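Side-chain contacts in Alr1585 protein (Nostoc sp., PDB 5C2I), which probably uses its haem to oxidise dyes and related compounds with hydrogen peroxide, as a DyP-type peroxidase: residues A94-S99 with S462-L467; H149-I154 with L254-L259; Q168-L173 with A177-R182. The protein carries 1 engineered substitution. One frame throughout, in Å; residues are numbered along the deposited sequence.

Overall arrangement
Of the contacting segments, 94-99 on strand 93-98 comes first, and contact 1 closes the longest loop by joining it to helix 461-465 at the end of the chain. Nested within that loop, contact 2 joins strand 150-156 to strand 250-261. Contact 3 lies inside contact 2 in turn and is local, folding the later part of helix 159-176 onto the start of strand 177-189. None of the loops cross. All three reach the sheet of the N-terminal domain: contact 1 ties it to the C-terminal helix, contact 2 to the C-terminal sheet, whose strand 250-261 touches the haem at Leu-259, contact 3 to its own helix. Contacts 1 and 2 touch through neighbouring strands 93-98 and 150-156.

Contact 1 (A94-S99 with S462-L467); sequences ANFFLS and SFLKTL
Phe-96 and Leu-98, two residues apart on strand 93-98, meet the consecutive Leu-464 and Phe-463 of the C-terminal helix 461-465. The torsions of the two aromatic residues are alike: each ring stands anti to its own backbone N (chi1 -178° in Phe-96, 166° in Phe-463), which puts the CD2/CE2 side of Phe-96 and CE2 of Phe-463 at the interface. The leucines take the other common form, with CG beside the backbone N and anti to the carbonyl carbon; for Leu-464, chi1 of -61° carries the fork of methyls to the strand. Both of these methyls touch the same flank of the Phe-96 ring. CD2 of Leu-464 lies 3.8 Å from CD2 of Phe-96 and 4.0 Å from its CE2, while Leu-464 CD1 comes to 4.0 Å from Phe-96 CD2. The approach to the ring is slanting. The second pair differs in kind: a single methyl, Leu-98 CD1, comes in at the edge of the Phe-463 ring, near its plane, 4.0 Å from CE2. The backbones stay well apart, with 8.9 Å between CA of Phe-96 and CA of Leu-464, and only side chains bridge the gap. Ile-62 and Ala-66 of helix 55-68 also pack on Leu-464, while Ala-150 and Val-152 of the adjoining strand lie against Phe-96. At the end of the helix, Thr-466 OG1 donates to Ser-462 O over 2.9 Å. No hydrogen bond joins the two segments. The four touching residues are buried and wholly apolar, so between strand and helix the grip is dispersion and the exclusion of water; directional bonds come from outside the pair, such as Ser-462 OG to Asp-29 and Lys-465 O to Gln-63.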
loop_
_atom_site.group_PDB
_atom_site.type_symbol
_atom_site.label_atom_id
_atom_site.label_comp_id
_atom_site.label_asym_id
_atom_site.label_seq_id
_atom_site.Cartn_x
_atom_site.Cartn_y
_atom_site.Cartn_z
ATOM N N ALA A 94 -16.058 24.524 -2.170
ATOM C CA ALA A 94 -16.755 24.962 -3.401
ATOM C C ALA A 94 -16.405 26.392 -3.824
ATOM O O ALA A 94 -16.361 27.312 -2.976
ATOM C CB ALA A 94 -18.262 24.808 -3.239
ATOM N N ASN A 95 -16.267 26.578 -5.136
ATOM C CA ASN A 95 -16.154 27.878 -5.770
ATOM C C ASN A 95 -17.306 28.022 -6.772
ATOM O O ASN A 95 -17.848 27.026 -7.292
ATOM C CB ASN A 95 -14.886 28.015 -6.618
ATOM C CG ASN A 95 -13.616 28.303 -5.864
ATOM O OD1 ASN A 95 -12.578 27.692 -6.148
ATOM N ND2 ASN A 95 -13.637 29.291 -4.961
ATOM N N PHE A 96 -17.626 29.259 -7.096
ATOM C CA PHE A 96 -18.551 29.566 -8.188
ATOM C C PHE A 96 -17.986 30.724 -9.011
ATOM O O PHE A 96 -17.633 31.779 -8.449
ATOM C CB PHE A 96 -19.920 29.931 -7.635
ATOM C CG PHE A 96 -20.961 30.215 -8.693
ATOM C CD1 PHE A 96 -21.608 29.183 -9.325
ATOM C CD2 PHE A 96 -21.261 31.517 -9.068
ATOM C CE1 PHE A 96 -22.514 29.433 -10.347
ATOM C CE2 PHE A 96 -22.201 31.781 -10.050
ATOM C CZ PHE A 96 -22.833 30.731 -10.681
ATOM N N PHE A 97 -17.927 30.537 -10.323
ATOM C CA PHE A 97 -17.394 31.553 -11.246
ATOM C C PHE A 97 -18.399 31.927 -12.327
ATOM O O PHE A 97 -19.159 31.062 -12.796
ATOM C CB PHE A 97 -16.128 31.040 -11.917
ATOM C CG PHE A 97 -15.099 30.430 -10.984
ATOM C CD1 PHE A 97 -14.179 31.200 -10.338
ATOM C CD2 PHE A 97 -15.048 29.045 -10.790
ATOM C CE1 PHE A 97 -13.244 30.617 -9.484
ATOM C CE2 PHE A 97 -14.102 28.460 -9.993
ATOM C CZ PHE A 97 -13.192 29.244 -9.318
ATOM N N LEU A 98 -18.385 33.190 -12.738
ATOM C CA LEU A 98 -19.211 33.689 -13.847
ATOM C C LEU A 98 -18.357 34.159 -14.997
ATOM O O LEU A 98 -17.343 34.826 -14.793
ATOM C CB LEU A 98 -20.118 34.855 -13.394
ATOM C CG LEU A 98 -21.261 34.456 -12.457
ATOM C CD1 LEU A 98 -21.835 35.680 -11.774
ATOM C CD2 LEU A 98 -22.335 33.696 -13.208
ATOM N N SER A 99 -18.784 33.833 -16.220
ATOM C CA SER A 99 -18.220 34.444 -17.424
ATOM C C SER A 99 -18.898 35.780 -17.699
ATOM O O SER A 99 -19.950 36.087 -17.110
ATOM C CB SER A 99 -18.424 33.526 -18.642
ATOM O OG SER A 99 -19.796 33.472 -19.027
ATOM N N SER A 462 -20.959 37.871 -0.939
ATOM C CA SER A 462 -22.133 38.724 -0.682
ATOM C C SER A 462 -22.887 39.031 -1.964
ATOM O O SER A 462 -24.130 39.011 -1.976
ATOM C CB SER A 462 -21.757 40.025 0.070
ATOM O OG SER A 462 -20.821 40.815 -0.672
ATOM N N PHE A 463 -22.181 39.278 -3.055
ATOM C CA PHE A 463 -22.839 39.475 -4.333
ATOM C C PHE A 463 -23.732 38.282 -4.672
ATOM O O PHE A 463 -24.931 38.454 -5.024
ATOM C CB PHE A 463 -21.853 39.713 -5.447
ATOM C CG PHE A 463 -22.430 39.592 -6.820
ATOM C CD1 PHE A 463 -23.234 40.594 -7.354
ATOM C CD2 PHE A 463 -22.122 38.521 -7.633
ATOM C CE1 PHE A 463 -23.759 40.517 -8.631
ATOM C CE2 PHE A 463 -22.636 38.431 -8.950
ATOM C CZ PHE A 463 -23.470 39.419 -9.447
ATOM N N LEU A 464 -23.178 37.087 -4.541
ATOM C CA LEU A 464 -23.889 35.884 -4.890
ATOM C C LEU A 464 -25.063 35.593 -3.954
ATOM O O LEU A 464 -26.124 35.119 -4.395
ATOM C CB LEU A 464 -22.909 34.706 -4.949
ATOM C CG LEU A 464 -21.773 34.821 -5.976
ATOM C CD1 LEU A 464 -20.751 33.741 -5.789
ATOM C CD2 LEU A 464 -22.362 34.787 -7.386
ATOM N N LYS A 465 -24.880 35.856 -2.670
ATOM C CA LYS A 465 -25.923 35.597 -1.702
ATOM C C LYS A 465 -27.141 36.523 -1.805
ATOM O O LYS A 465 -28.163 36.200 -1.229
ATOM C CB LYS A 465 -25.374 35.732 -0.285
ATOM C CG LYS A 465 -24.454 34.615 0.171
ATOM C CD LYS A 465 -24.228 34.769 1.673
ATOM C CE LYS A 465 -23.325 33.691 2.207
ATOM N NZ LYS A 465 -23.226 33.831 3.689
ATOM N N THR A 466 -27.004 37.673 -2.466
ATOM C CA THR A 466 -28.091 38.654 -2.534
ATOM C C THR A 466 -28.552 38.879 -3.978
ATOM O O THR A 466 -29.201 39.863 -4.289
ATOM C CB THR A 466 -27.662 39.995 -1.906
ATOM O OG1 THR A 466 -26.519 40.507 -2.586
ATOM C CG2 THR A 466 -27.324 39.820 -0.439
ATOM N N LEU A 467 -28.203 37.955 -4.844
ATOM C CA LEU A 467 -28.556 38.055 -6.244
ATOM C C LEU A 467 -30.087 37.948 -6.476
ATOM O O LEU A 467 -30.614 38.638 -7.346
ATOM C CB LEU A 467 -27.778 36.974 -6.975
ATOM C CG LEU A 467 -27.517 37.057 -8.453
ATOM C CD1 LEU A 467 -26.930 38.366 -8.905
ATOM C CD2 LEU A 467 -26.592 35.897 -8.779
#

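Contact 2 (H149-I154 with L254-L259); sequences HALVLI and LVYRKL
A single methyl of Leu-151, CD2, makes the apolar contacts with residues 254-259. It lies 3.7 Å from CD2 of the Tyr-256 ring and 4.0 Å from CE2 of the same ring, a slanted approach, and it also meets the methyl CD2 of Leu-254 at 4.0 Å. Leu-151 runs at about a right angle to both partners. All three side chains have CG anti to the backbone N, and for Leu-151 (chi1 170°, chi2 58°) this extends the methyl to the pair two residues apart on the facing strand. The nearest CA atoms, of Leu-151 and Tyr-256, are 9.8 Å apart: these two strands are not paired and meet through side chains alone. This is the DyP arrangement, in which two domains of the dimeric alpha+beta barrel clan bring their antiparallel sheets together; farther along strand 250-261, Leu-259 touches the haem. Aromatic contacts extend the buried layer, since Tyr-256 also meets Phe-47 edge-to-face and packs on Leu-385 and Leu-387 of its own sheet. As for polar interactions, no hydrogen bond spans the two segments, and the buried hydroxyl of Tyr-256 is satisfied by His-45 ND1 on strand 42-50. Beside that strand, His-149 and Ala-150 both face Leu-48 in a classic beta bulge, just ahead of Leu-151.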
loop_
_atom_site.group_PDB
_atom_site.type_symbol
_atom_site.label_atom_id
_atom_site.label_comp_id
_atom_site.label_asym_id
_atom_site.label_seq_id
_atom_site.Cartn_x
_atom_site.Cartn_y
_atom_site.Cartn_z
ATOM N N HIS A 149 -21.771 30.087 -19.287
ATOM C CA HIS A 149 -22.152 31.150 -18.358
ATOM C C HIS A 149 -21.422 31.140 -17.039
ATOM O O HIS A 149 -21.212 32.178 -16.406
ATOM C CB HIS A 149 -23.668 31.101 -18.106
ATOM C CG HIS A 149 -24.500 31.427 -19.314
ATOM N ND1 HIS A 149 -25.810 31.047 -19.443
ATOM C CD2 HIS A 149 -24.201 32.097 -20.455
ATOM C CE1 HIS A 149 -26.287 31.464 -20.600
ATOM N NE2 HIS A 149 -25.330 32.108 -21.230
ATOM N N ALA A 150 -21.078 29.939 -16.571
ATOM C CA ALA A 150 -20.575 29.774 -15.229
ATOM C C ALA A 150 -19.835 28.477 -15.058
ATOM O O ALA A 150 -19.991 27.544 -15.866
ATOM C CB ALA A 150 -21.733 29.855 -14.235
ATOM N N LEU A 151 -19.024 28.423 -14.009
ATOM C CA LEU A 151 -18.324 27.230 -13.624
ATOM C C LEU A 151 -18.604 27.006 -12.137
ATOM O O LEU A 151 -18.326 27.887 -11.301
ATOM C CB LEU A 151 -16.837 27.376 -13.894
ATOM C CG LEU A 151 -15.866 26.298 -13.327
ATOM C CD1 LEU A 151 -16.147 24.874 -13.788
ATOM C CD2 LEU A 151 -14.418 26.675 -13.640
ATOM N N VAL A 152 -19.042 25.797 -11.807
ATOM C CA VAL A 152 -19.102 25.338 -10.430
ATOM C C VAL A 152 -17.897 24.414 -10.176
ATOM O O VAL A 152 -17.660 23.461 -10.915
ATOM C CB VAL A 152 -20.402 24.577 -10.199
ATOM C CG1 VAL A 152 -20.478 24.028 -8.806
ATOM C CG2 VAL A 152 -21.586 25.488 -10.457
ATOM N N LEU A 153 -17.178 24.658 -9.085
ATOM C CA LEU A 153 -16.027 23.821 -8.715
ATOM C C LEU A 153 -16.316 23.274 -7.320
ATOM O O LEU A 153 -16.543 24.037 -6.387
ATOM C CB LEU A 153 -14.743 24.653 -8.743
ATOM C CG LEU A 153 -13.407 23.962 -8.389
ATOM C CD1 LEU A 153 -12.255 24.795 -8.967
ATOM C CD2 LEU A 153 -13.223 23.782 -6.885
ATOM N N ILE A 154 -16.305 21.945 -7.191
ATOM C CA ILE A 154 -16.479 21.265 -5.917
ATOM C C ILE A 154 -15.335 20.292 -5.690
ATOM O O ILE A 154 -14.951 19.580 -6.613
ATOM C CB ILE A 154 -17.803 20.462 -5.870
ATOM C CG1 ILE A 154 -18.981 21.374 -6.251
ATOM C CG2 ILE A 154 -18.072 19.963 -4.445
ATOM C CD1 ILE A 154 -19.391 21.177 -7.654
ATOM N N LEU A 254 -10.231 34.330 -13.291
ATOM C CA LEU A 254 -9.827 32.983 -13.550
ATOM C C LEU A 254 -9.612 32.756 -15.043
ATOM O O LEU A 254 -10.489 33.067 -15.865
ATOM C CB LEU A 254 -10.878 32.000 -13.042
ATOM C CG LEU A 254 -10.665 30.523 -13.381
ATOM C CD1 LEU A 254 -9.450 29.926 -12.729
ATOM C CD2 LEU A 254 -11.910 29.697 -13.046
ATOM N N VAL A 255 -8.486 32.168 -15.394
ATOM C CA VAL A 255 -8.242 31.632 -16.733
ATOM C C VAL A 255 -8.358 30.113 -16.586
ATOM O O VAL A 255 -7.683 29.531 -15.732
ATOM C CB VAL A 255 -6.820 31.980 -17.200
ATOM C CG1 VAL A 255 -6.437 31.175 -18.463
ATOM C CG2 VAL A 255 -6.671 33.462 -17.451
ATOM N N TYR A 256 -9.206 29.485 -17.387
ATOM C CA TYR A 256 -9.371 28.019 -17.422
ATOM C C TYR A 256 -9.072 27.549 -18.835
ATOM O O TYR A 256 -9.683 28.051 -19.778
ATOM C CB TYR A 256 -10.810 27.631 -17.023
ATOM C CG TYR A 256 -11.026 26.157 -16.785
ATOM C CD1 TYR A 256 -10.873 25.199 -17.830
ATOM C CD2 TYR A 256 -11.365 25.696 -15.558
ATOM C CE1 TYR A 256 -11.036 23.854 -17.586
ATOM C CE2 TYR A 256 -11.579 24.346 -15.318
ATOM C CZ TYR A 256 -11.392 23.429 -16.316
ATOM O OH TYR A 256 -11.599 22.108 -16.061
ATOM N N ARG A 257 -8.121 26.614 -18.974
ATOM C CA ARG A 257 -7.724 26.055 -20.265
ATOM C C ARG A 257 -7.477 24.584 -20.123
ATOM O O ARG A 257 -6.719 24.169 -19.222
ATOM C CB ARG A 257 -6.473 26.745 -20.797
ATOM C CG ARG A 257 -6.716 28.218 -21.191
ATOM C CD ARG A 257 -5.443 29.019 -21.366
ATOM N NE ARG A 257 -4.600 28.642 -22.498
ATOM C CZ ARG A 257 -4.823 28.970 -23.775
ATOM N NH1 ARG A 257 -5.925 29.613 -24.171
ATOM N NH2 ARG A 257 -3.938 28.613 -24.684
ATOM N N LYS A 258 -8.129 23.782 -20.987
ATOM C CA LYS A 258 -7.892 22.355 -20.997
ATOM C C LYS A 258 -6.730 22.052 -21.954
ATOM O O LYS A 258 -6.842 22.325 -23.154
ATOM C CB LYS A 258 -9.132 21.595 -21.388
ATOM C CG LYS A 258 -8.926 20.089 -21.417
ATOM C CD LYS A 258 -10.243 19.324 -21.630
ATOM C CE LYS A 258 -10.046 17.814 -21.485
ATOM N NZ LYS A 258 -11.299 17.020 -21.578
ATOM N N LEU A 259 -5.617 21.583 -21.406
ATOM C CA LEU A 259 -4.375 21.438 -22.190
ATOM C C LEU A 259 -4.009 19.955 -22.272
ATOM O O LEU A 259 -3.510 19.370 -21.316
ATOM C CB LEU A 259 -3.263 22.275 -21.534
ATOM C CG LEU A 259 -3.513 23.767 -21.380
ATOM C CD1 LEU A 259 -2.297 24.483 -20.768
ATOM C CD2 LEU A 259 -3.882 24.392 -22.712
#

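Contact 3 (Q168-L173 with A177-R182); sequences QITQKL and AEIVHR
Leu-173 holds its CG anti to the backbone N (chi1 178°), and this brings the branch CD1 round to Ala-177, whose CB it meets at 3.9 Å. One turn earlier on the helix, Thr-170 has chi1 of 56°, which keeps OG1 between the backbone N and the carbonyl carbon and sends CG2 out beside the backbone N to the strand. There the methyl touches CD1 of Ile-179 at 3.9 Å; that side chain, with CG1 anti to its own carbonyl carbon, crosses the threonine at about a right angle. Thr-170 is thus divided by function: its methyl packs across the contact, while its hydroxyl is bound back on the helix, with Val-166 O and Asn-167 O as partners. The main chains also meet, for Ala-177 N gives a weak hydrogen bond to Leu-173 O, 3.0 Å long but bent to 120° at the hydrogen. Ala-177 CB sits 3.6 Å from that same oxygen, so the small residue sits against the last turn of the helix just where the chain turns into the strand. Around the contact, Leu-48 and Trp-61 cover Leu-173, and Leu-46 lies on Thr-170. The outer side of the helix belongs to a subunit interface: the amide of Gln-171 bonds to Glu-141 and to the backbone N of Gly-143, both of the second subunit. Strand 150-156, helix 159-176 and strand 177-189 form a beta-alpha-beta crossover, the two strands parallel and separated by strand 42-50; the contact is the return of the helix onto its second strand, part of the ferredoxin-like topology, strand order 2-3-1-4, of the N-terminal DyP domain.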
loop_
_atom_site.group_PDB
_atom_site.type_symbol
_atom_site.label_atom_id
_atom_site.label_comp_id
_atom_site.label_asym_id
_atom_site.label_seq_id
_atom_site.Cartn_x
_atom_site.Cartn_y
_atom_site.Cartn_z
ATOM N N GLN A 168 -26.183 15.230 -5.603
ATOM C CA GLN A 168 -27.233 15.943 -4.891
ATOM C C GLN A 168 -27.370 17.391 -5.372
ATOM O O GLN A 168 -28.464 17.829 -5.699
ATOM C CB GLN A 168 -26.930 15.946 -3.405
ATOM C CG GLN A 168 -28.027 16.539 -2.549
ATOM C CD GLN A 168 -27.745 16.333 -1.065
ATOM O OE1 GLN A 168 -26.947 15.472 -0.664
ATOM N NE2 GLN A 168 -28.385 17.132 -0.239
ATOM N N ILE A 169 -26.260 18.105 -5.428
ATOM C CA ILE A 169 -26.248 19.486 -5.891
ATOM C C ILE A 169 -26.868 19.606 -7.290
ATOM O O ILE A 169 -27.667 20.523 -7.549
ATOM C CB ILE A 169 -24.807 20.071 -5.893
ATOM C CG1 ILE A 169 -24.340 20.297 -4.457
ATOM C CG2 ILE A 169 -24.729 21.322 -6.754
ATOM C CD1 ILE A 169 -22.861 20.490 -4.343
ATOM N N THR A 170 -26.546 18.668 -8.186
ATOM C CA THR A 170 -26.992 18.782 -9.558
ATOM C C THR A 170 -28.504 18.578 -9.771
ATOM O O THR A 170 -29.009 18.931 -10.840
ATOM C CB THR A 170 -26.184 17.900 -10.526
ATOM O OG1 THR A 170 -26.233 16.533 -10.105
ATOM C CG2 THR A 170 -24.736 18.354 -10.544
ATOM N N GLN A 171 -29.215 18.011 -8.805
ATOM C CA GLN A 171 -30.635 17.794 -8.992
ATOM C C GLN A 171 -31.383 19.088 -9.190
ATOM O O GLN A 171 -32.141 19.194 -10.155
ATOM C CB GLN A 171 -31.261 17.017 -7.840
ATOM C CG GLN A 171 -30.775 15.577 -7.815
ATOM C CD GLN A 171 -31.852 14.616 -7.402
ATOM O OE1 GLN A 171 -32.956 14.620 -7.966
ATOM N NE2 GLN A 171 -31.534 13.758 -6.476
ATOM N N LYS A 172 -31.177 20.057 -8.296
ATOM C CA LYS A 172 -31.873 21.334 -8.449
ATOM C C LYS A 172 -31.209 22.143 -9.540
ATOM O O LYS A 172 -31.865 22.895 -10.238
ATOM C CB LYS A 172 -31.921 22.104 -7.136
ATOM C CG LYS A 172 -32.976 21.530 -6.197
ATOM C CD LYS A 172 -33.377 22.482 -5.083
ATOM C CE LYS A 172 -34.584 21.916 -4.352
ATOM N NZ LYS A 172 -34.897 22.647 -3.087
ATOM N N LEU A 173 -29.903 21.973 -9.691
ATOM C CA LEU A 173 -29.180 22.728 -10.704
ATOM C C LEU A 173 -29.708 22.452 -12.117
ATOM O O LEU A 173 -29.838 23.364 -12.933
ATOM C CB LEU A 173 -27.684 22.443 -10.615
ATOM C CG LEU A 173 -26.730 23.087 -11.607
ATOM C CD1 LEU A 173 -26.883 24.596 -11.651
ATOM C CD2 LEU A 173 -25.298 22.754 -11.266
ATOM N N ALA A 177 -30.318 24.925 -15.431
ATOM C CA ALA A 177 -29.085 25.038 -16.216
ATOM C C ALA A 177 -28.808 23.755 -16.972
ATOM O O ALA A 177 -29.110 22.671 -16.473
ATOM C CB ALA A 177 -27.904 25.341 -15.311
ATOM N N GLU A 178 -28.208 23.892 -18.142
ATOM C CA GLU A 178 -27.598 22.782 -18.843
ATOM C C GLU A 178 -26.182 22.643 -18.329
ATOM O O GLU A 178 -25.458 23.637 -18.226
ATOM C CB GLU A 178 -27.526 23.060 -20.348
ATOM C CG GLU A 178 -28.881 23.247 -21.017
ATOM C CD GLU A 178 -29.729 21.992 -20.978
ATOM O OE1 GLU A 178 -29.146 20.897 -20.920
ATOM O OE2 GLU A 178 -30.972 22.101 -20.964
ATOM N N ILE A 179 -25.785 21.435 -17.979
ATOM C CA ILE A 179 -24.390 21.179 -17.692
ATOM C C ILE A 179 -23.766 20.835 -19.039
ATOM O O ILE A 179 -24.009 19.747 -19.563
ATOM C CB ILE A 179 -24.248 20.048 -16.662
ATOM C CG1 ILE A 179 -24.877 20.482 -15.318
ATOM C CG2 ILE A 179 -22.803 19.680 -16.493
ATOM C CD1 ILE A 179 -25.015 19.368 -14.304
ATOM N N VAL A 180 -23.006 21.755 -19.603
ATOM C CA VAL A 180 -22.525 21.585 -20.978
ATOM C C VAL A 180 -21.208 20.824 -21.016
ATOM O O VAL A 180 -20.813 20.313 -22.059
ATOM C CB VAL A 180 -22.420 22.935 -21.750
ATOM C CG1 VAL A 180 -23.785 23.609 -21.818
ATOM C CG2 VAL A 180 -21.376 23.864 -21.144
ATOM N N HIS A 181 -20.518 20.770 -19.886
ATOM C CA HIS A 181 -19.252 20.066 -19.803
ATOM C C HIS A 181 -18.933 19.730 -18.362
ATOM O O HIS A 181 -19.285 20.507 -17.452
ATOM C CB HIS A 181 -18.137 20.909 -20.417
ATOM C CG HIS A 181 -16.866 20.173 -20.555
ATOM N ND1 HIS A 181 -16.757 19.048 -21.337
ATOM C CD2 HIS A 181 -15.681 20.311 -19.922
ATOM C CE1 HIS A 181 -15.526 18.571 -21.242
ATOM N NE2 HIS A 181 -14.858 19.317 -20.387
ATOM N N ARG A 182 -18.278 18.581 -18.156
ATOM C CA ARG A 182 -17.785 18.186 -16.834
ATOM C C ARG A 182 -16.344 17.694 -16.928
ATOM O O ARG A 182 -15.987 16.953 -17.851
ATOM C CB ARG A 182 -18.673 17.107 -16.217
ATOM C CG ARG A 182 -18.183 16.549 -14.891
ATOM C CD ARG A 182 -19.160 15.573 -14.231
ATOM N NE ARG A 182 -18.555 14.872 -13.098
ATOM C CZ ARG A 182 -19.195 14.362 -12.069
ATOM N NH1 ARG A 182 -20.512 14.489 -11.927
ATOM N NH2 ARG A 182 -18.490 13.735 -11.139
#